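Local coordinates for protein GEO10716p1 (Drosophila melanogaster, PDB 7BTG) that probably removes phosphate from arginine residues of proteins, as a fly member of the low-molecular-weight protein tyrosine phosphatase family, at residues 20-30 / 139-150; 49-57 / 126-136. The protein carries 1 engineered substitution. All coordinates share one frame; numbering follows the deposited sequence.

Interaction 1: 20-30 / 139-150. With PO4 (phosphate ion), chain C.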
loop_
_atom_site.group_PDB
_atom_site.type_symbol
_atom_site.label_atom_id
_atom_site.label_comp_id
_atom_site.label_asym_id
_atom_site.label_seq_id
_atom_site.Cartn_x
_atom_site.Cartn_y
_atom_site.Cartn_z
ATOM N N ILE A 20 -1.859 -8.461 -1.409
ATOM C CA ILE A 20 -2.128 -9.065 -0.103
ATOM C C ILE A 20 -3.545 -8.751 0.360
ATOM O O ILE A 20 -4.299 -9.643 0.772
ATOM C CB ILE A 20 -1.095 -8.582 0.929
ATOM C CG1 ILE A 20 0.170 -9.429 0.842
ATOM C CG2 ILE A 20 -1.698 -8.590 2.338
ATOM C CD1 ILE A 20 1.335 -8.865 1.617
ATOM N N LEU A 21 -3.920 -7.474 0.321
ATOM C CA LEU A 21 -5.245 -7.085 0.773
ATOM C C LEU A 21 -6.313 -7.627 -0.161
ATOM O O LEU A 21 -7.413 -7.985 0.284
ATOM C CB LEU A 21 -5.352 -5.563 0.869
ATOM C CG LEU A 21 -6.724 -5.124 1.371
ATOM C CD1 LEU A 21 -6.939 -5.762 2.737
ATOM C CD2 LEU A 21 -6.879 -3.605 1.428
ATOM N N LYS A 22 -6.009 -7.675 -1.462
ATOM C CA LYS A 22 -6.924 -8.303 -2.410
ATOM C C LYS A 22 -7.211 -9.751 -2.021
ATOM O O LYS A 22 -8.364 -10.198 -2.086
ATOM C CB LYS A 22 -6.357 -8.227 -3.826
ATOM C CG LYS A 22 -6.911 -7.077 -4.637
ATOM C CD LYS A 22 -6.129 -6.846 -5.929
ATOM C CE LYS A 22 -6.773 -5.716 -6.735
ATOM N NZ LYS A 22 -6.189 -5.611 -8.095
ATOM N N HIS A 23 -6.176 -10.493 -1.602
ATOM C CA HIS A 23 -6.364 -11.868 -1.157
ATOM C C HIS A 23 -7.200 -11.924 0.116
ATOM O O HIS A 23 -8.170 -12.684 0.198
ATOM C CB HIS A 23 -5.016 -12.547 -0.935
ATOM C CG HIS A 23 -5.121 -13.997 -0.556
ATOM N ND1 HIS A 23 -5.867 -14.907 -1.279
ATOM C CD2 HIS A 23 -4.579 -14.693 0.476
ATOM C CE1 HIS A 23 -5.778 -16.098 -0.712
ATOM N NE2 HIS A 23 -5.003 -15.996 0.354
ATOM N N LEU A 24 -6.848 -11.111 1.110
ATOM C CA LEU A 24 -7.588 -11.115 2.365
ATOM C C LEU A 24 -9.083 -10.908 2.144
ATOM O O LEU A 24 -9.901 -11.613 2.749
ATOM C CB LEU A 24 -7.026 -10.053 3.313
ATOM C CG LEU A 24 -5.663 -10.374 3.923
ATOM C CD1 LEU A 24 -5.175 -9.191 4.750
ATOM C CD2 LEU A 24 -5.695 -11.657 4.781
ATOM N N VAL A 25 -9.469 -9.967 1.272
ATOM C CA VAL A 25 -10.894 -9.673 1.141
ATOM C C VAL A 25 -11.643 -10.780 0.425
ATOM O O VAL A 25 -12.862 -10.890 0.592
ATOM C CB VAL A 25 -11.198 -8.342 0.422
ATOM C CG1 VAL A 25 -10.274 -7.232 0.897
ATOM C CG2 VAL A 25 -11.182 -8.516 -1.082
ATOM N N VAL A 26 -10.966 -11.602 -0.382
ATOM C CA VAL A 26 -11.664 -12.756 -0.938
ATOM C C VAL A 26 -11.704 -13.891 0.086
ATOM O O VAL A 26 -12.746 -14.528 0.272
ATOM C CB VAL A 26 -11.041 -13.191 -2.284
ATOM C CG1 VAL A 26 -10.852 -11.996 -3.188
ATOM C CG2 VAL A 26 -9.735 -13.955 -2.116
ATOM N N LYS A 27 -10.595 -14.129 0.799
ATOM C CA LYS A 27 -10.578 -15.157 1.836
ATOM C C LYS A 27 -11.516 -14.798 2.975
ATOM O O LYS A 27 -11.977 -15.681 3.706
ATOM C CB LYS A 27 -9.154 -15.354 2.366
ATOM C CG LYS A 27 -8.912 -16.667 3.109
ATOM C CD LYS A 27 -7.758 -16.559 4.135
ATOM C CE LYS A 27 -8.141 -15.691 5.360
ATOM N NZ LYS A 27 -9.248 -16.280 6.210
ATOM N N ARG A 28 -11.803 -13.510 3.148
ATOM C CA ARG A 28 -12.843 -13.062 4.062
ATOM C C ARG A 28 -14.175 -12.843 3.369
ATOM O O ARG A 28 -15.146 -12.490 4.044
ATOM C CB ARG A 28 -12.438 -11.758 4.750
ATOM C CG ARG A 28 -11.898 -11.918 6.154
ATOM C CD ARG A 28 -10.454 -12.380 6.172
ATOM N NE ARG A 28 -9.701 -11.569 7.121
ATOM C CZ ARG A 28 -8.542 -11.918 7.663
ATOM N NH1 ARG A 28 -7.978 -13.085 7.360
ATOM N NH2 ARG A 28 -7.950 -11.091 8.510
ATOM N N ASN A 29 -14.224 -12.993 2.042
ATOM C CA ASN A 29 -15.465 -12.902 1.271
ATOM C C ASN A 29 -16.171 -11.560 1.477
ATOM O O ASN A 29 -17.383 -11.502 1.692
ATOM C CB ASN A 29 -16.392 -14.071 1.621
ATOM C CG ASN A 29 -17.422 -14.352 0.539
ATOM O OD1 ASN A 29 -17.159 -15.110 -0.396
ATOM N ND2 ASN A 29 -18.601 -13.747 0.663
ATOM N N LEU A 30 -15.421 -10.466 1.392
ATOM C CA LEU A 30 -15.994 -9.154 1.660
ATOM C C LEU A 30 -16.531 -8.491 0.396
ATOM O O LEU A 30 -16.134 -8.801 -0.727
ATOM C CB LEU A 30 -14.970 -8.215 2.301
ATOM C CG LEU A 30 -14.215 -8.604 3.565
ATOM C CD1 LEU A 30 -13.623 -7.344 4.165
ATOM C CD2 LEU A 30 -15.120 -9.308 4.558
ATOM N N TYR A 139 6.973 -7.705 3.590
ATOM C CA TYR A 139 5.806 -8.554 3.431
ATOM C C TYR A 139 5.136 -8.801 4.774
ATOM O O TYR A 139 3.909 -8.708 4.887
ATOM C CB TYR A 139 6.206 -9.872 2.772
ATOM C CG TYR A 139 5.070 -10.863 2.713
ATOM C CD1 TYR A 139 4.828 -11.738 3.768
ATOM C CD2 TYR A 139 4.237 -10.927 1.610
ATOM C CE1 TYR A 139 3.793 -12.630 3.725
ATOM C CE2 TYR A 139 3.194 -11.824 1.564
ATOM C CZ TYR A 139 2.979 -12.670 2.625
ATOM O OH TYR A 139 1.942 -13.572 2.597
ATOM N N LEU A 140 5.932 -9.108 5.803
ATOM C CA LEU A 140 5.376 -9.402 7.123
ATOM C C LEU A 140 4.738 -8.163 7.741
ATOM O O LEU A 140 3.622 -8.239 8.271
ATOM C CB LEU A 140 6.464 -9.970 8.043
ATOM C CG LEU A 140 7.049 -11.349 7.665
ATOM C CD1 LEU A 140 8.386 -11.611 8.371
ATOM C CD2 LEU A 140 6.067 -12.510 7.934
ATOM N N GLN A 141 5.428 -7.015 7.679
ATOM C CA GLN A 141 4.832 -5.765 8.151
ATOM C C GLN A 141 3.542 -5.449 7.411
ATOM O O GLN A 141 2.570 -4.983 8.014
ATOM C CB GLN A 141 5.802 -4.598 7.980
ATOM C CG GLN A 141 6.784 -4.344 9.095
ATOM C CD GLN A 141 7.920 -3.415 8.642
ATOM O OE1 GLN A 141 8.549 -3.652 7.619
ATOM N NE2 GLN A 141 8.166 -2.349 9.398
ATOM N N ILE A 142 3.518 -5.673 6.100
ATOM C CA ILE A 142 2.329 -5.335 5.329
ATOM C C ILE A 142 1.191 -6.290 5.675
ATOM O O ILE A 142 0.031 -5.879 5.810
ATOM C CB ILE A 142 2.648 -5.336 3.820
ATOM C CG1 ILE A 142 3.554 -4.156 3.439
ATOM C CG2 ILE A 142 1.379 -5.250 3.022
ATOM C CD1 ILE A 142 4.262 -4.328 2.078
ATOM N N LEU A 143 1.508 -7.572 5.835
ATOM C CA LEU A 143 0.483 -8.557 6.164
ATOM C C LEU A 143 -0.157 -8.256 7.519
ATOM O O LEU A 143 -1.383 -8.167 7.625
ATOM C CB LEU A 143 1.091 -9.956 6.149
ATOM C CG LEU A 143 0.149 -11.108 6.475
ATOM C CD1 LEU A 143 -1.092 -11.021 5.602
ATOM C CD2 LEU A 143 0.888 -12.401 6.244
ATOM N N GLU A 144 0.655 -8.065 8.568
ATOM C CA GLU A 144 0.059 -7.763 9.864
ATOM C C GLU A 144 -0.726 -6.466 9.802
ATOM O O GLU A 144 -1.849 -6.391 10.324
ATOM C CB GLU A 144 1.113 -7.683 10.968
ATOM C CG GLU A 144 0.483 -7.439 12.353
ATOM C CD GLU A 144 1.504 -7.399 13.489
ATOM O OE1 GLU A 144 2.683 -7.748 13.249
ATOM O OE2 GLU A 144 1.121 -7.023 14.627
ATOM N N SER A 145 -0.156 -5.444 9.136
ATOM C CA SER A 145 -0.813 -4.145 9.024
ATOM C C SER A 145 -2.190 -4.281 8.401
ATOM O O SER A 145 -3.169 -3.736 8.918
ATOM C CB SER A 145 0.039 -3.175 8.188
ATOM O OG SER A 145 1.322 -2.967 8.737
ATOM N N CYS A 146 -2.285 -4.981 7.267
ATOM C CA CYS A 146 -3.592 -5.180 6.647
ATOM C C CYS A 146 -4.527 -5.972 7.563
ATOM O O CYS A 146 -5.738 -5.724 7.599
ATOM C CB CYS A 146 -3.449 -5.909 5.307
ATOM S SG CYS A 146 -2.689 -4.980 3.961
ATOM N N GLU A 147 -3.992 -6.962 8.275
ATOM C CA GLU A 147 -4.842 -7.766 9.150
ATOM C C GLU A 147 -5.457 -6.920 10.253
ATOM O O GLU A 147 -6.675 -6.939 10.458
ATOM C CB GLU A 147 -4.040 -8.910 9.744
ATOM C CG GLU A 147 -3.489 -9.809 8.696
ATOM C CD GLU A 147 -3.472 -11.229 9.118
ATOM O OE1 GLU A 147 -4.537 -11.731 9.527
ATOM O OE2 GLU A 147 -2.381 -11.829 9.062
ATOM N N ARG A 148 -4.632 -6.158 10.973
ATOM C CA ARG A 148 -5.198 -5.340 12.041
ATOM C C ARG A 148 -6.100 -4.251 11.488
ATOM O O ARG A 148 -7.095 -3.896 12.125
ATOM C CB ARG A 148 -4.081 -4.763 12.909
ATOM C CG ARG A 148 -3.274 -5.869 13.542
ATOM C CD ARG A 148 -2.533 -5.454 14.762
ATOM N NE ARG A 148 -1.762 -6.581 15.275
ATOM C CZ ARG A 148 -2.240 -7.504 16.108
ATOM N NH1 ARG A 148 -3.488 -7.433 16.535
ATOM N NH2 ARG A 148 -1.466 -8.499 16.514
ATOM N N PHE A 149 -5.800 -3.744 10.293
ATOM C CA PHE A 149 -6.668 -2.741 9.686
ATOM C C PHE A 149 -8.064 -3.296 9.425
ATOM O O PHE A 149 -9.069 -2.623 9.682
ATOM C CB PHE A 149 -6.056 -2.213 8.389
ATOM C CG PHE A 149 -7.046 -1.481 7.516
ATOM C CD1 PHE A 149 -7.471 -2.028 6.315
ATOM C CD2 PHE A 149 -7.573 -0.278 7.912
ATOM C CE1 PHE A 149 -8.374 -1.373 5.508
ATOM C CE2 PHE A 149 -8.495 0.390 7.114
ATOM C CZ PHE A 149 -8.896 -0.163 5.914
ATOM N N LEU A 150 -8.146 -4.515 8.882
ATOM C CA LEU A 150 -9.456 -5.092 8.583
ATOM C C LEU A 150 -10.232 -5.359 9.866
ATOM O O LEU A 150 -11.437 -5.092 9.942
ATOM C CB LEU A 150 -9.290 -6.383 7.784
ATOM C CG LEU A 150 -8.852 -6.334 6.320
ATOM C CD1 LEU A 150 -8.400 -7.719 5.908
ATOM C CD2 LEU A 150 -9.985 -5.860 5.425
HETATM P P PO4 C . -4.422 -3.486 -11.073
HETATM O O1 PO4 C . -5.823 -4.020 -10.861
HETATM O O2 PO4 C . -3.384 -4.453 -10.534
HETATM O O3 PO4 C . -4.193 -3.324 -12.554
HETATM O O4 PO4 C . -4.338 -2.098 -10.445
HETATM O O HOH W 1 -8.134 -9.461 10.323
#
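I20 meets helix 139-150 with both of its branches because CG1 lies beside its backbone N (chi1 -84°) and the chain then runs out extended, which lays CD1 against the Y139 ring, 3.5 Å from Y139 CE2. I20 CG2, anti to the backbone N, lies 4.1 Å from both L143 CD1 and C146 SG. I20 is thus a knob in a hole formed by Y139, I142, L143 and C146. In the parallel alpha/beta fold of this phosphatase family, the contact pairs helices 13-27 and 133-154; L21 and C146 also touch F5 of strand 2-7. The segment axes pass 10.2 Å apart at a crossing angle of -41°.

One turn further on, L24 CD1 wedges between C146 CB and L150 CD1, 3.7 Å from each. L150 CD1 also lies against L21 CD1; L150 CD2 touches the same L21 methyl and reaches L30 CD1 at 4.1 Å, beyond the Schellman motif at N29. K22 NZ instead forms a salt bridge with E18 and a weak hydrogen bond to a phosphate, probably from the crystallisation liquor, that H66 also binds.

At the margin, E147 OE1 stands at the edge of the R28 guanidinium, a long salt bridge of 3.6 Å to R28 NH2, with the two group planes 61° apart. A water donates to E147 O at 2.9 Å and is reached weakly by R28 NH2.

Interaction 2: 49-57 / 126-136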
loop_
_atom_site.group_PDB
_atom_site.type_symbol
_atom_site.label_atom_id
_atom_site.label_comp_id
_atom_site.label_asym_id
_atom_site.label_seq_id
_atom_site.Cartn_x
_atom_site.Cartn_y
_atom_site.Cartn_z
ATOM N N PRO A 49 5.626 -4.962 -11.257
ATOM C CA PRO A 49 6.332 -4.943 -9.970
ATOM C C PRO A 49 7.664 -5.655 -10.074
ATOM O O PRO A 49 7.843 -6.565 -10.884
ATOM C CB PRO A 49 5.377 -5.681 -9.026
ATOM C CG PRO A 49 4.025 -5.470 -9.646
ATOM C CD PRO A 49 4.285 -5.559 -11.119
ATOM N N GLN A 50 8.612 -5.203 -9.258
ATOM C CA GLN A 50 9.966 -5.710 -9.361
ATOM C C GLN A 50 9.972 -7.216 -9.150
ATOM O O GLN A 50 9.303 -7.737 -8.254
ATOM C CB GLN A 50 10.864 -5.028 -8.342
ATOM C CG GLN A 50 12.302 -5.138 -8.705
ATOM C CD GLN A 50 13.220 -4.713 -7.587
ATOM O OE1 GLN A 50 14.177 -3.959 -7.804
ATOM N NE2 GLN A 50 12.946 -5.207 -6.377
ATOM N N ALA A 51 10.766 -7.909 -9.969
ATOM C CA ALA A 51 10.586 -9.345 -10.159
ATOM C C ALA A 51 10.711 -10.120 -8.851
ATOM O O ALA A 51 9.958 -11.072 -8.616
ATOM C CB ALA A 51 11.584 -9.856 -11.193
ATOM N N ARG A 52 11.632 -9.725 -7.976
ATOM C CA ARG A 52 11.806 -10.504 -6.755
ATOM C C ARG A 52 10.635 -10.368 -5.791
ATOM O O ARG A 52 10.558 -11.140 -4.831
ATOM C CB ARG A 52 13.114 -10.114 -6.075
ATOM C CG ARG A 52 13.196 -8.681 -5.697
ATOM C CD ARG A 52 14.618 -8.149 -5.824
ATOM N NE ARG A 52 15.425 -8.245 -4.610
ATOM C CZ ARG A 52 16.209 -7.254 -4.186
ATOM N NH1 ARG A 52 16.239 -6.117 -4.862
ATOM N NH2 ARG A 52 16.939 -7.374 -3.086
ATOM N N GLY A 53 9.719 -9.430 -6.028
ATOM C CA GLY A 53 8.542 -9.282 -5.196
ATOM C C GLY A 53 7.408 -10.122 -5.733
ATOM O O GLY A 53 6.616 -10.690 -4.972
ATOM N N GLN A 54 7.318 -10.202 -7.064
ATOM C CA GLN A 54 6.376 -11.127 -7.687
ATOM C C GLN A 54 6.715 -12.569 -7.336
ATOM O O GLN A 54 5.817 -13.420 -7.237
ATOM C CB GLN A 54 6.372 -10.929 -9.205
ATOM C CG GLN A 54 5.769 -9.605 -9.657
ATOM C CD GLN A 54 5.515 -9.544 -11.161
ATOM O OE1 GLN A 54 6.365 -9.094 -11.924
ATOM N NE2 GLN A 54 4.337 -9.988 -11.588
ATOM N N GLN A 55 7.998 -12.864 -7.134
ATOM C CA GLN A 55 8.386 -14.197 -6.701
ATOM C C GLN A 55 7.913 -14.463 -5.283
ATOM O O GLN A 55 7.196 -15.440 -5.030
ATOM C CB GLN A 55 9.899 -14.371 -6.809
ATOM C CG GLN A 55 10.348 -14.680 -8.231
ATOM C CD GLN A 55 9.461 -15.725 -8.912
ATOM O OE1 GLN A 55 9.613 -16.929 -8.673
ATOM N NE2 GLN A 55 8.525 -15.266 -9.761
ATOM N N LEU A 56 8.293 -13.593 -4.346
ATOM C CA LEU A 56 7.828 -13.743 -2.972
ATOM C C LEU A 56 6.308 -13.853 -2.912
ATOM O O LEU A 56 5.766 -14.656 -2.148
ATOM C CB LEU A 56 8.334 -12.574 -2.131
ATOM C CG LEU A 56 7.908 -12.511 -0.674
ATOM C CD1 LEU A 56 8.283 -13.800 0.030
ATOM C CD2 LEU A 56 8.594 -11.333 -0.022
ATOM N N LEU A 57 5.605 -13.094 -3.746
ATOM C CA LEU A 57 4.151 -13.191 -3.785
ATOM C C LEU A 57 3.691 -14.562 -4.275
ATOM O O LEU A 57 2.855 -15.206 -3.631
ATOM C CB LEU A 57 3.582 -12.084 -4.664
ATOM C CG LEU A 57 3.579 -10.710 -3.995
ATOM C CD1 LEU A 57 3.238 -9.643 -5.013
ATOM C CD2 LEU A 57 2.581 -10.698 -2.842
ATOM N N PRO A 126 12.378 -1.784 -0.071
ATOM C CA PRO A 126 13.326 -2.882 -0.314
ATOM C C PRO A 126 14.029 -2.835 -1.658
ATOM O O PRO A 126 14.888 -3.685 -1.897
ATOM C CB PRO A 126 12.419 -4.120 -0.251
ATOM C CG PRO A 126 11.134 -3.645 -0.836
ATOM C CD PRO A 126 10.992 -2.191 -0.364
ATOM N N TYR A 127 13.679 -1.873 -2.521
ATOM C CA TYR A 127 14.178 -1.825 -3.900
ATOM C C TYR A 127 15.685 -2.032 -3.988
ATOM O O TYR A 127 16.160 -2.787 -4.841
ATOM C CB TYR A 127 13.802 -0.486 -4.545
ATOM C CG TYR A 127 14.000 -0.412 -6.051
ATOM C CD1 TYR A 127 15.214 0.006 -6.604
ATOM C CD2 TYR A 127 12.970 -0.731 -6.915
ATOM C CE1 TYR A 127 15.389 0.076 -7.992
ATOM C CE2 TYR A 127 13.139 -0.664 -8.298
ATOM C CZ TYR A 127 14.350 -0.259 -8.825
ATOM O OH TYR A 127 14.489 -0.204 -10.188
ATOM N N PHE A 128 16.450 -1.383 -3.119
ATOM C CA PHE A 128 17.906 -1.347 -3.219
ATOM C C PHE A 128 18.586 -2.225 -2.178
ATOM O O PHE A 128 19.811 -2.168 -2.030
ATOM C CB PHE A 128 18.398 0.088 -3.059
ATOM C CG PHE A 128 17.910 0.729 -1.793
ATOM C CD1 PHE A 128 16.753 1.493 -1.793
ATOM C CD2 PHE A 128 18.580 0.533 -0.602
ATOM C CE1 PHE A 128 16.292 2.063 -0.630
ATOM C CE2 PHE A 128 18.120 1.093 0.573
ATOM C CZ PHE A 128 16.967 1.864 0.558
ATOM N N ILE A 129 17.818 -3.000 -1.430
ATOM C CA ILE A 129 18.356 -3.856 -0.386
ATOM C C ILE A 129 18.739 -5.179 -1.029
ATOM O O ILE A 129 17.902 -5.831 -1.667
ATOM C CB ILE A 129 17.330 -4.056 0.738
ATOM C CG1 ILE A 129 17.065 -2.727 1.443
ATOM C CG2 ILE A 129 17.823 -5.100 1.719
ATOM C CD1 ILE A 129 18.280 -2.156 2.179
ATOM N N GLN A 130 20.002 -5.567 -0.882
ATOM C CA GLN A 130 20.491 -6.758 -1.565
ATOM C C GLN A 130 19.847 -8.008 -0.974
ATOM O O GLN A 130 19.782 -8.175 0.248
ATOM C CB GLN A 130 22.015 -6.846 -1.482
ATOM C CG GLN A 130 22.637 -7.662 -2.638
ATOM C CD GLN A 130 24.094 -8.065 -2.396
ATOM O OE1 GLN A 130 24.921 -7.253 -1.988
ATOM N NE2 GLN A 130 24.405 -9.332 -2.647
ATOM N N GLY A 131 19.372 -8.887 -1.841
ATOM C CA GLY A 131 18.778 -10.120 -1.386
ATOM C C GLY A 131 17.306 -9.933 -1.085
ATOM O O GLY A 131 16.661 -8.981 -1.535
ATOM N N MET A 132 16.771 -10.853 -0.286
ATOM C CA MET A 132 15.343 -10.920 -0.016
ATOM C C MET A 132 14.955 -10.414 1.363
ATOM O O MET A 132 13.761 -10.303 1.642
ATOM C CB MET A 132 14.856 -12.362 -0.176
ATOM C CG MET A 132 14.774 -12.812 -1.597
ATOM S SD MET A 132 13.598 -11.818 -2.516
ATOM C CE MET A 132 13.437 -12.870 -3.951
ATOM N N GLY A 133 15.927 -10.118 2.228
ATOM C CA GLY A 133 15.601 -9.721 3.592
ATOM C C GLY A 133 14.719 -8.488 3.670
ATOM O O GLY A 133 13.830 -8.399 4.521
ATOM N N GLY A 134 14.943 -7.519 2.780
ATOM C CA GLY A 134 14.092 -6.343 2.775
ATOM C C GLY A 134 12.675 -6.654 2.331
ATOM O O GLY A 134 11.716 -6.139 2.900
ATOM N N PHE A 135 12.522 -7.493 1.306
ATOM C CA PHE A 135 11.179 -7.842 0.864
ATOM C C PHE A 135 10.452 -8.663 1.919
ATOM O O PHE A 135 9.240 -8.516 2.097
ATOM C CB PHE A 135 11.230 -8.607 -0.450
ATOM C CG PHE A 135 11.186 -7.730 -1.664
ATOM C CD1 PHE A 135 9.975 -7.398 -2.252
ATOM C CD2 PHE A 135 12.360 -7.239 -2.221
ATOM C CE1 PHE A 135 9.932 -6.595 -3.368
ATOM C CE2 PHE A 135 12.322 -6.423 -3.334
ATOM C CZ PHE A 135 11.103 -6.109 -3.910
ATOM N N ASN A 136 11.183 -9.516 2.642
ATOM C CA ASN A 136 10.545 -10.412 3.603
ATOM C C ASN A 136 10.026 -9.638 4.802
ATOM O O ASN A 136 8.888 -9.839 5.232
ATOM C CB ASN A 136 11.522 -11.507 4.044
ATOM C CG ASN A 136 11.787 -12.518 2.949
ATOM O OD1 ASN A 136 10.884 -12.867 2.185
ATOM N ND2 ASN A 136 13.021 -12.975 2.849
#
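R52 and Q50, at the start of helix 51-58, reach into the loop 126-132 and the first turn of helix 133-154. The polar part centres on the R52 guanidinium, whose edge is turned to the loop carbonyls. R52 NH1 gives Y127 O a weak hydrogen bond of 3.3 Å, bent to 123° at the hydrogen. R52 NH2 is directed at I129 O, but NH2 also clashes with G131 O in the model, so its place, and with it that very short bond, is doubtful. The R52 chain reaches the loop by bending at chi2 and chi3, after a chi1 of 60° that wedges CG between the backbone N and the carbonyl carbon.

Flat groups form the second layer. F135 CE2 lies over one face of the guanidinium, near its rim, with the planes 49° apart; R52 CG also approaches F135 CE2 at 3.4 Å. Q50 divides its amide between two rings: NE2 sits at the F135 edge, 3.2 Å from F135 CZ, while OE1 lies over the Y127 face, 3.5 Å from Y127 CE2. Y127 OH is hydrogen-bonded to N44 ND2.

Apolar packing closes the contact. G53, without a side chain, lets F135 CE1 come within 3.5 Å of G53 CA. L56 CD2 rests on F135 CB at 3.8 Å, M132 CE lies 3.5 Å from R52 CB, and P126 CG covers the centre of one F135 face.

The Q50 backbone is hydrogen-bonded to that of T11. F135 and P126 touch C12, and P126 also R13, at the end of the phosphate-binding P-loop; the Y127 side chain is about 4 Å from a bound phosphate. D125-P126-Y127 matches the Asp-Pro loop that supplies the general acid in relatives, consistent with an active-site border in the low-molecular-weight phosphatase fold.

In the fold
Both contacts use helix 133-154: interaction 2 takes its first turn and the loop leading into it, interaction 1 the middle. Their centres are 19 Å apart, yet they join directly, Y139 CB lying 4.0 Å from L56 CD2. Along the chain the segments come in the order 20-30, 49-57, 126-136, 139-150, so the pair 49-57/126-136 falls wholly between the two halves of interaction 1. Helix 13-27 links them a second way, since its residue M16 touches L57 and F135. One long helix therefore packs beside helix 13-27 near the sheet and, at its start, borders the loop region probably belonging to the active site.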